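Local coordinates for mediator of RNA polymerase II transcription subunit 18 (Schizosaccharomyces pombe, PDB 3C0T), which serves as a component of the Mediator complex, a coactivator that conveys signals from gene-specific regulatory proteins to the basal RNA polymerase II machinery, at residues Y141-P146 and P164-V169; Y124-L129 and T137-Q142; V37-K42 and F112-G117. All blocks are in the same frame, centred on the assembly; numbering follows the deposited sequence.

How the contacts relate
All three contacts reach one curled antiparallel sheet. Contacts 1 and 2 share Tyr-141 and Gln-142 on strand 136-146, which strand 165-173 flanks on one edge and strand 118-133 on the other; their centres lie about 5 Å apart, within about 9 Å of the chain's centre, and both mix buried with partly exposed residues. Contact 1 has one bonded pair plus residues over ring faces, contact 2 two bonded pairs around a glycine; an isoleucine meets the Tyr-141 ring in each. Contact 3, its centre about 25 Å from either, is more peripheral: it lays helix 109-115 against the end of strand 27-41 through a methyl-on-ring contact and one backbone bond, with exposed residues at its margin.

Contact 1 of 3, residues Y141-P146 and P164-V169; sequences YQTLIP and PWILHV
With CG set between the backbone N and the carbonyl carbon (chi1 69°), the torsion lays the Tyr-141 ring against Ile-166, which holds CG2 anti to the backbone N and CG1 beside that N. Ile-166 CB sits over one ring face, 3.9 Å from the Tyr-141 ring centroid, a CH-pi contact displaced toward the rim. CG2 of Ile-166 touches CE1 of Tyr-141 at 3.6 Å, while Ile-166 CD1 reaches toward the hydroxyl end. His-168 CB meets the ring at its edge. Gln-142 and Trp-165 form the second pair: the glutamine chain runs extended over the indole, with CB 4.1 Å from the centroid of the six-membered Trp-165 ring. The Gln-142 amide, inclined 30° to the indole, carries NE2 over the five-membered ring; Gln-142 NE2 and Trp-165 NE1, two donors 3.4 Å apart, are not hydrogen-bonded. The backbones join through Tyr-141 N to Ile-166 O (2.8 Å) and Ile-166 N to Tyr-141 O (2.7 Å), an antiparallel hydrogen-bonded pair. Toward Thr-143 and Pro-164 the strands part, and a water bridges the gap, accepting from Thr-143 N and donating to Pro-164 O. These are neighbouring antiparallel strands of the curled sheet: strand 165-173 lies between strand 136-146 and strand 2-10, which shares backbone hydrogen bonds with Trp-165 and Leu-167, while Phe-15 of helix 15-25 stacks on Trp-165.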
loop_
_atom_site.group_PDB
_atom_site.type_symbol
_atom_site.label_atom_id
_atom_site.label_comp_id
_atom_site.label_asym_id
_atom_site.label_seq_id
_atom_site.Cartn_x
_atom_site.Cartn_y
_atom_site.Cartn_z
ATOM N N TYR A 141 3.130 6.624 -4.092
ATOM C CA TYR A 141 3.625 5.478 -4.843
ATOM C C TYR A 141 2.888 5.132 -6.117
ATOM O O TYR A 141 1.830 5.674 -6.427
ATOM C CB TYR A 141 3.594 4.232 -3.952
ATOM C CG TYR A 141 2.189 3.755 -3.632
ATOM C CD1 TYR A 141 1.443 4.336 -2.603
ATOM C CD2 TYR A 141 1.598 2.721 -4.362
ATOM C CE1 TYR A 141 0.151 3.901 -2.307
ATOM C CE2 TYR A 141 0.302 2.278 -4.076
ATOM C CZ TYR A 141 -0.416 2.872 -3.047
ATOM O OH TYR A 141 -1.698 2.431 -2.753
ATOM N N GLN A 142 3.462 4.174 -6.832
ATOM C CA GLN A 142 2.905 3.689 -8.077
ATOM C C GLN A 142 2.915 2.171 -7.967
ATOM O O GLN A 142 3.853 1.599 -7.407
ATOM C CB GLN A 142 3.788 4.145 -9.233
ATOM C CG GLN A 142 3.041 4.315 -10.536
ATOM C CD GLN A 142 3.778 5.220 -11.485
ATOM O OE1 GLN A 142 4.885 4.900 -11.942
ATOM N NE2 GLN A 142 3.180 6.375 -11.777
ATOM N N THR A 143 1.874 1.505 -8.454
ATOM C CA THR A 143 1.893 0.056 -8.372
ATOM C C THR A 143 2.277 -0.499 -9.742
ATOM O O THR A 143 1.670 -0.176 -10.769
ATOM C CB THR A 143 0.547 -0.523 -7.821
ATOM O OG1 THR A 143 -0.201 -1.128 -8.869
ATOM C CG2 THR A 143 -0.261 0.554 -7.161
ATOM N N LEU A 144 3.341 -1.295 -9.736
ATOM C CA LEU A 144 3.899 -1.878 -10.945
ATOM C C LEU A 144 3.670 -3.373 -11.099
ATOM O O LEU A 144 3.191 -4.039 -10.184
ATOM C CB LEU A 144 5.398 -1.570 -10.989
ATOM C CG LEU A 144 5.876 -0.195 -11.496
ATOM C CD1 LEU A 144 4.724 0.794 -11.637
ATOM C CD2 LEU A 144 6.946 0.333 -10.550
ATOM N N ILE A 145 4.034 -3.891 -12.267
ATOM C CA ILE A 145 3.880 -5.303 -12.595
ATOM C C ILE A 145 5.225 -5.871 -13.030
ATOM O O ILE A 145 5.880 -5.312 -13.906
ATOM C CB ILE A 145 2.868 -5.489 -13.771
ATOM C CG1 ILE A 145 1.520 -4.862 -13.409
ATOM C CG2 ILE A 145 2.683 -6.966 -14.089
ATOM C CD1 ILE A 145 0.902 -5.453 -12.164
ATOM N N PRO A 146 5.655 -6.990 -12.423
ATOM C CA PRO A 146 6.937 -7.619 -12.775
ATOM C C PRO A 146 6.937 -8.008 -14.257
ATOM O O PRO A 146 5.889 -8.339 -14.819
ATOM C CB PRO A 146 6.978 -8.856 -11.881
ATOM C CG PRO A 146 6.092 -8.504 -10.738
ATOM C CD PRO A 146 4.960 -7.766 -11.383
ATOM N N PRO A 164 -1.567 7.509 -12.490
ATOM C CA PRO A 164 -1.282 8.548 -11.499
ATOM C C PRO A 164 -0.547 7.924 -10.307
ATOM O O PRO A 164 -0.531 6.696 -10.151
ATOM C CB PRO A 164 -2.670 9.027 -11.101
ATOM C CG PRO A 164 -3.462 7.750 -11.156
ATOM C CD PRO A 164 -2.991 7.136 -12.459
ATOM N N TRP A 165 0.080 8.764 -9.489
ATOM C CA TRP A 165 0.756 8.280 -8.296
ATOM C C TRP A 165 -0.305 8.315 -7.213
ATOM O O TRP A 165 -1.186 9.181 -7.230
ATOM C CB TRP A 165 1.906 9.193 -7.899
ATOM C CG TRP A 165 3.096 9.084 -8.793
ATOM C CD1 TRP A 165 3.249 9.649 -10.024
ATOM C CD2 TRP A 165 4.303 8.357 -8.529
ATOM N NE1 TRP A 165 4.479 9.321 -10.547
ATOM C CE2 TRP A 165 5.147 8.528 -9.652
ATOM C CE3 TRP A 165 4.754 7.578 -7.456
ATOM C CZ2 TRP A 165 6.423 7.951 -9.734
ATOM C CZ3 TRP A 165 6.029 7.001 -7.535
ATOM C CH2 TRP A 165 6.846 7.192 -8.670
ATOM N N ILE A 166 -0.240 7.372 -6.285
ATOM C CA ILE A 166 -1.209 7.328 -5.202
ATOM C C ILE A 166 -0.582 7.926 -3.955
ATOM O O ILE A 166 0.571 7.629 -3.627
ATOM C CB ILE A 166 -1.657 5.875 -4.913
ATOM C CG1 ILE A 166 -2.435 5.331 -6.113
ATOM C CG2 ILE A 166 -2.522 5.818 -3.645
ATOM C CD1 ILE A 166 -2.875 3.895 -5.956
ATOM N N LEU A 167 -1.338 8.789 -3.279
ATOM C CA LEU A 167 -0.881 9.426 -2.048
ATOM C C LEU A 167 -1.660 8.783 -0.914
ATOM O O LEU A 167 -2.871 8.976 -0.809
ATOM C CB LEU A 167 -1.172 10.929 -2.064
ATOM C CG LEU A 167 0.014 11.896 -1.938
ATOM C CD1 LEU A 167 -0.520 13.277 -1.625
ATOM C CD2 LEU A 167 0.963 11.472 -0.834
ATOM N N HIS A 168 -0.970 8.025 -0.067
ATOM C CA HIS A 168 -1.606 7.338 1.054
ATOM C C HIS A 168 -1.047 7.841 2.384
ATOM O O HIS A 168 0.146 7.696 2.662
ATOM C CB HIS A 168 -1.370 5.828 0.924
ATOM C CG HIS A 168 -2.049 5.004 1.976
ATOM N ND1 HIS A 168 -1.902 3.636 2.056
ATOM C CD2 HIS A 168 -2.878 5.350 2.989
ATOM C CE1 HIS A 168 -2.609 3.175 3.072
ATOM N NE2 HIS A 168 -3.210 4.194 3.656
ATOM N N VAL A 169 -1.910 8.443 3.199
ATOM C CA VAL A 169 -1.497 8.955 4.501
ATOM C C VAL A 169 -2.126 8.069 5.569
ATOM O O VAL A 169 -3.336 7.827 5.549
ATOM C CB VAL A 169 -1.962 10.414 4.711
ATOM C CG1 VAL A 169 -1.397 10.955 6.023
ATOM C CG2 VAL A 169 -1.499 11.277 3.536
HETATM O O HOH W 1 0.043 3.757 -9.252
#

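Contact 2 of 3, residues Y124-L129 and T137-Q142; sequences YIIQGL and TVRIYQ
Gln-127 and Gln-142 exchange two backbone hydrogen bonds, Gln-127 N to Gln-142 O (3.0 Å, nearly straight at 175°) and Gln-142 N to Gln-127 O (2.7 Å). Leu-129 and Ile-140 repeat the pattern two residues along, Leu-129 N giving to Ile-140 O and Ile-140 N to Leu-129 O. Leu-129 O also meets Arg-139 CA at 3.3 Å in a CA-H...O contact. Between these pairs lies Gly-128 opposite Tyr-141, a non-hydrogen-bonded pair whose CA atoms approach to 3.9 Å; Gly-128 CA also lies 3.1 Å from Ile-140 O, so the strands come very close at this glycine. On the other edge of strand 118-133, Ile-126 and Gly-128 share backbone hydrogen bonds with Glu-34 and Ile-32 of strand 27-41. The two strands are the arms of a beta hairpin, 118-133 and 136-146, within the curled antiparallel sheet. On one face the Gln-127 and Gln-142 side chains lie side by side and point the same way, their amide planes 50° apart, and Leu-129 CB packs on Ile-140 CG2. On the other, Ile-126 presses both CG2 and CD1 on the Tyr-141 ring at CD2, CG2 coming to 3.7 Å. Arg-139, bent at chi3 (-70°), brings NH1 near Ile-126 CG2 (3.9 Å); its charge is met by salt bridges from NH1 to Glu-34 and from NH2 to Glu-130.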
loop_
_atom_site.group_PDB
_atom_site.type_symbol
_atom_site.label_atom_id
_atom_site.label_comp_id
_atom_site.label_asym_id
_atom_site.label_seq_id
_atom_site.Cartn_x
_atom_site.Cartn_y
_atom_site.Cartn_z
ATOM N N TYR A 124 2.278 -7.877 -7.218
ATOM C CA TYR A 124 2.619 -6.589 -7.798
ATOM C C TYR A 124 3.784 -5.975 -7.049
ATOM O O TYR A 124 4.238 -6.493 -6.022
ATOM C CB TYR A 124 1.415 -5.623 -7.787
ATOM C CG TYR A 124 0.759 -5.458 -6.440
ATOM C CD1 TYR A 124 -0.193 -6.369 -5.998
ATOM C CD2 TYR A 124 1.120 -4.409 -5.587
ATOM C CE1 TYR A 124 -0.773 -6.251 -4.740
ATOM C CE2 TYR A 124 0.546 -4.273 -4.326
ATOM C CZ TYR A 124 -0.402 -5.201 -3.908
ATOM O OH TYR A 124 -0.988 -5.079 -2.668
ATOM N N ILE A 125 4.268 -4.866 -7.582
ATOM C CA ILE A 125 5.394 -4.165 -7.005
ATOM C C ILE A 125 4.994 -2.735 -6.660
ATOM O O ILE A 125 4.238 -2.102 -7.398
ATOM C CB ILE A 125 6.574 -4.163 -8.004
ATOM C CG1 ILE A 125 7.192 -5.562 -8.056
ATOM C CG2 ILE A 125 7.602 -3.098 -7.620
ATOM C CD1 ILE A 125 8.275 -5.726 -9.109
ATOM N N ILE A 126 5.470 -2.247 -5.518
ATOM C CA ILE A 126 5.182 -0.881 -5.103
ATOM C C ILE A 126 6.473 -0.077 -5.172
ATOM O O ILE A 126 7.500 -0.452 -4.585
ATOM C CB ILE A 126 4.631 -0.783 -3.654
ATOM C CG1 ILE A 126 3.260 -1.467 -3.548
ATOM C CG2 ILE A 126 4.483 0.686 -3.261
ATOM C CD1 ILE A 126 2.225 -0.941 -4.530
ATOM N N GLN A 127 6.398 1.026 -5.907
ATOM C CA GLN A 127 7.504 1.942 -6.102
ATOM C C GLN A 127 7.067 3.303 -5.566
ATOM O O GLN A 127 6.008 3.806 -5.956
ATOM C CB GLN A 127 7.794 2.071 -7.600
ATOM C CG GLN A 127 8.750 3.201 -7.971
ATOM C CD GLN A 127 8.619 3.619 -9.436
ATOM O OE1 GLN A 127 9.615 3.798 -10.126
ATOM N NE2 GLN A 127 7.389 3.779 -9.908
ATOM N N GLY A 128 7.867 3.910 -4.696
ATOM C CA GLY A 128 7.480 5.209 -4.184
ATOM C C GLY A 128 8.398 5.802 -3.139
ATOM O O GLY A 128 9.504 5.302 -2.894
ATOM N N LEU A 129 7.917 6.882 -2.523
ATOM C CA LEU A 129 8.647 7.598 -1.491
ATOM C C LEU A 129 7.808 7.653 -0.226
ATOM O O LEU A 129 6.575 7.664 -0.278
ATOM C CB LEU A 129 8.960 9.028 -1.955
ATOM C CG LEU A 129 10.018 9.168 -3.052
ATOM C CD1 LEU A 129 10.047 10.602 -3.592
ATOM C CD2 LEU A 129 11.370 8.771 -2.482
ATOM N N THR A 137 2.471 8.669 8.570
ATOM C CA THR A 137 3.312 8.352 7.433
ATOM C C THR A 137 2.575 8.748 6.167
ATOM O O THR A 137 1.368 8.519 6.036
ATOM C CB THR A 137 3.618 6.842 7.366
ATOM O OG1 THR A 137 4.369 6.455 8.521
ATOM C CG2 THR A 137 4.425 6.510 6.111
ATOM N N VAL A 138 3.288 9.369 5.240
ATOM C CA VAL A 138 2.671 9.741 3.985
ATOM C C VAL A 138 3.513 9.130 2.884
ATOM O O VAL A 138 4.694 9.449 2.713
ATOM C CB VAL A 138 2.541 11.268 3.844
ATOM C CG1 VAL A 138 3.572 11.941 4.693
ATOM C CG2 VAL A 138 2.658 11.680 2.395
ATOM N N ARG A 139 2.887 8.216 2.156
ATOM C CA ARG A 139 3.537 7.495 1.080
ATOM C C ARG A 139 2.949 7.898 -0.274
ATOM O O ARG A 139 1.729 7.999 -0.427
ATOM C CB ARG A 139 3.353 5.988 1.331
ATOM C CG ARG A 139 3.773 5.087 0.195
ATOM C CD ARG A 139 3.427 3.621 0.468
ATOM N NE ARG A 139 4.243 3.032 1.528
ATOM C CZ ARG A 139 4.545 1.738 1.592
ATOM N NH1 ARG A 139 4.093 0.904 0.663
ATOM N NH2 ARG A 139 5.325 1.279 2.565
ATOM N N ILE A 140 3.820 8.176 -1.242
ATOM C CA ILE A 140 3.376 8.516 -2.589
ATOM C C ILE A 140 3.983 7.399 -3.433
ATOM O O ILE A 140 5.202 7.222 -3.471
ATOM C CB ILE A 140 3.865 9.928 -3.028
ATOM C CG1 ILE A 140 3.313 10.258 -4.417
ATOM C CG2 ILE A 140 5.376 10.017 -2.986
ATOM C CD1 ILE A 140 3.466 11.727 -4.796
ATOM N N TYR A 141 3.130 6.624 -4.092
ATOM C CA TYR A 141 3.625 5.478 -4.843
ATOM C C TYR A 141 2.888 5.132 -6.117
ATOM O O TYR A 141 1.830 5.674 -6.427
ATOM C CB TYR A 141 3.594 4.232 -3.952
ATOM C CG TYR A 141 2.189 3.755 -3.632
ATOM C CD1 TYR A 141 1.443 4.336 -2.603
ATOM C CD2 TYR A 141 1.598 2.721 -4.362
ATOM C CE1 TYR A 141 0.151 3.901 -2.307
ATOM C CE2 TYR A 141 0.302 2.278 -4.076
ATOM C CZ TYR A 141 -0.416 2.872 -3.047
ATOM O OH TYR A 141 -1.698 2.431 -2.753
ATOM N N GLN A 142 3.462 4.174 -6.832
ATOM C CA GLN A 142 2.905 3.689 -8.077
ATOM C C GLN A 142 2.915 2.171 -7.967
ATOM O O GLN A 142 3.853 1.599 -7.407
ATOM C CB GLN A 142 3.788 4.145 -9.233
ATOM C CG GLN A 142 3.041 4.315 -10.536
ATOM C CD GLN A 142 3.778 5.220 -11.485
ATOM O OE1 GLN A 142 4.885 4.900 -11.942
ATOM N NE2 GLN A 142 3.180 6.375 -11.777
#

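Contact 3 of 3, residues V37-K42 and F112-G117; sequences VVYRPK and FVEKMG
The Tyr-39 ring lies under a methyl of Val-113: CG2 stands over the centre of one face, 3.7 Å from the ring centroid and only 7° off the normal, a CH-pi contact over the ring centre. Val-113 holds that methyl there by placing CG2 between its backbone N and carbonyl carbon, with CG1 turned beside the N. One residue on, the extended chain of Glu-114 comes obliquely to the ring, CG 3.8 Å from Tyr-39 CE2. Its OE2 lies in the ring plane at the edge, and the carboxylate plane stands almost upright to the ring, 88° away. Past the helix, the backbones meet in one hydrogen bond, from Lys-42 N to Gly-117 O at 2.8 Å, with the donor tilted out of the carbonyl plane; Lys-42 CB crowds the same oxygen at 3.2 Å. Lys-42 bends at chi3 back toward the helix, yet NZ and Glu-114 OE2 stay 6.6 Å apart, too far for a salt bridge. Gly-117 leaves the helix with positive phi (102°), while its N bonds to Glu-114 O. Tyr-118 and Phe-120 of strand 118-133 also touch Tyr-39. The contact is a helix packed on an antiparallel sheet, with a glycine helix terminus that turns the chain from helix 109-115 into strand 118-133, itself paired with strand 27-41.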
loop_
_atom_site.group_PDB
_atom_site.type_symbol
_atom_site.label_atom_id
_atom_site.label_comp_id
_atom_site.label_asym_id
_atom_site.label_seq_id
_atom_site.Cartn_x
_atom_site.Cartn_y
_atom_site.Cartn_z
ATOM N N VAL A 37 2.911 -10.348 -2.798
ATOM C CA VAL A 37 2.287 -11.533 -3.383
ATOM C C VAL A 37 1.084 -11.809 -2.477
ATOM O O VAL A 37 1.207 -11.846 -1.247
ATOM C CB VAL A 37 3.246 -12.766 -3.422
ATOM C CG1 VAL A 37 4.637 -12.322 -3.822
ATOM C CG2 VAL A 37 3.277 -13.464 -2.082
ATOM N N VAL A 38 -0.083 -11.967 -3.084
ATOM C CA VAL A 38 -1.297 -12.201 -2.322
ATOM C C VAL A 38 -1.812 -13.626 -2.490
ATOM O O VAL A 38 -1.816 -14.162 -3.594
ATOM C CB VAL A 38 -2.384 -11.192 -2.753
ATOM C CG1 VAL A 38 -3.642 -11.379 -1.922
ATOM C CG2 VAL A 38 -1.850 -9.771 -2.614
ATOM N N TYR A 39 -2.236 -14.231 -1.381
ATOM C CA TYR A 39 -2.765 -15.596 -1.376
ATOM C C TYR A 39 -4.180 -15.632 -0.833
ATOM O O TYR A 39 -4.504 -14.970 0.154
ATOM C CB TYR A 39 -1.900 -16.523 -0.521
ATOM C CG TYR A 39 -0.613 -16.937 -1.182
ATOM C CD1 TYR A 39 0.490 -16.085 -1.201
ATOM C CD2 TYR A 39 -0.502 -18.177 -1.809
ATOM C CE1 TYR A 39 1.675 -16.458 -1.828
ATOM C CE2 TYR A 39 0.681 -18.558 -2.443
ATOM C CZ TYR A 39 1.761 -17.692 -2.446
ATOM O OH TYR A 39 2.930 -18.055 -3.069
ATOM N N ARG A 40 -5.027 -16.421 -1.476
ATOM C CA ARG A 40 -6.412 -16.531 -1.047
ATOM C C ARG A 40 -6.682 -17.954 -0.585
ATOM O O ARG A 40 -5.987 -18.887 -0.991
ATOM C CB ARG A 40 -7.338 -16.196 -2.212
ATOM C CG ARG A 40 -7.184 -17.170 -3.347
ATOM C CD ARG A 40 -8.040 -16.815 -4.525
ATOM N NE ARG A 40 -7.871 -17.822 -5.566
ATOM C CZ ARG A 40 -8.498 -17.807 -6.736
ATOM N NH1 ARG A 40 -8.276 -18.774 -7.617
ATOM N NH2 ARG A 40 -9.344 -16.824 -7.026
ATOM N N PRO A 41 -7.695 -18.137 0.275
ATOM C CA PRO A 41 -8.044 -19.470 0.779
ATOM C C PRO A 41 -8.311 -20.427 -0.379
ATOM O O PRO A 41 -8.950 -20.053 -1.359
ATOM C CB PRO A 41 -9.286 -19.198 1.619
ATOM C CG PRO A 41 -9.008 -17.822 2.165
ATOM C CD PRO A 41 -8.506 -17.099 0.938
ATOM N N LYS A 42 -7.815 -21.654 -0.260
ATOM C CA LYS A 42 -7.982 -22.673 -1.300
ATOM C C LYS A 42 -9.317 -23.420 -1.176
ATOM O O LYS A 42 -10.393 -22.813 -1.141
ATOM C CB LYS A 42 -6.824 -23.677 -1.216
ATOM C CG LYS A 42 -6.637 -24.561 -2.437
ATOM C CD LYS A 42 -5.517 -25.580 -2.205
ATOM C CE LYS A 42 -4.187 -24.902 -1.881
ATOM N NZ LYS A 42 -3.085 -25.874 -1.617
ATOM N N PHE A 112 4.942 -22.401 2.682
ATOM C CA PHE A 112 4.327 -22.644 3.977
ATOM C C PHE A 112 2.878 -22.179 3.970
ATOM O O PHE A 112 2.004 -22.847 4.523
ATOM C CB PHE A 112 5.067 -21.903 5.088
ATOM C CG PHE A 112 4.534 -22.197 6.460
ATOM C CD1 PHE A 112 5.017 -23.276 7.194
ATOM C CD2 PHE A 112 3.526 -21.411 7.011
ATOM C CE1 PHE A 112 4.506 -23.566 8.458
ATOM C CE2 PHE A 112 3.008 -21.692 8.270
ATOM C CZ PHE A 112 3.498 -22.771 8.997
ATOM N N VAL A 113 2.619 -21.031 3.350
ATOM C CA VAL A 113 1.254 -20.525 3.317
ATOM C C VAL A 113 0.374 -21.401 2.432
ATOM O O VAL A 113 -0.829 -21.517 2.673
ATOM C CB VAL A 113 1.187 -19.055 2.833
ATOM C CG1 VAL A 113 2.242 -18.218 3.556
ATOM C CG2 VAL A 113 1.361 -18.991 1.339
ATOM N N GLU A 114 0.959 -22.017 1.409
ATOM C CA GLU A 114 0.184 -22.898 0.541
ATOM C C GLU A 114 -0.187 -24.130 1.358
ATOM O O GLU A 114 -1.283 -24.670 1.214
ATOM C CB GLU A 114 0.988 -23.311 -0.696
ATOM C CG GLU A 114 1.402 -22.141 -1.566
ATOM C CD GLU A 114 2.157 -22.562 -2.816
ATOM O OE1 GLU A 114 3.084 -23.395 -2.708
ATOM O OE2 GLU A 114 1.830 -22.048 -3.909
ATOM N N LYS A 115 0.731 -24.567 2.219
ATOM C CA LYS A 115 0.474 -25.724 3.069
ATOM C C LYS A 115 -0.692 -25.450 4.008
ATOM O O LYS A 115 -1.452 -26.356 4.347
ATOM C CB LYS A 115 1.704 -26.075 3.898
ATOM C CG LYS A 115 2.560 -27.192 3.329
ATOM C CD LYS A 115 3.309 -26.771 2.075
ATOM C CE LYS A 115 4.351 -27.823 1.697
ATOM N NZ LYS A 115 5.203 -27.396 0.553
ATOM N N MET A 116 -0.829 -24.199 4.432
ATOM C CA MET A 116 -1.916 -23.814 5.325
ATOM C C MET A 116 -3.259 -23.836 4.611
ATOM O O MET A 116 -4.296 -23.625 5.234
ATOM C CB MET A 116 -1.686 -22.408 5.877
ATOM C CG MET A 116 -0.541 -22.281 6.857
ATOM S SD MET A 116 -0.544 -20.632 7.588
ATOM C CE MET A 116 0.494 -19.764 6.419
ATOM N N GLY A 117 -3.239 -24.067 3.302
ATOM C CA GLY A 117 -4.478 -24.101 2.547
ATOM C C GLY A 117 -4.761 -22.845 1.736
ATOM O O GLY A 117 -5.917 -22.445 1.582
#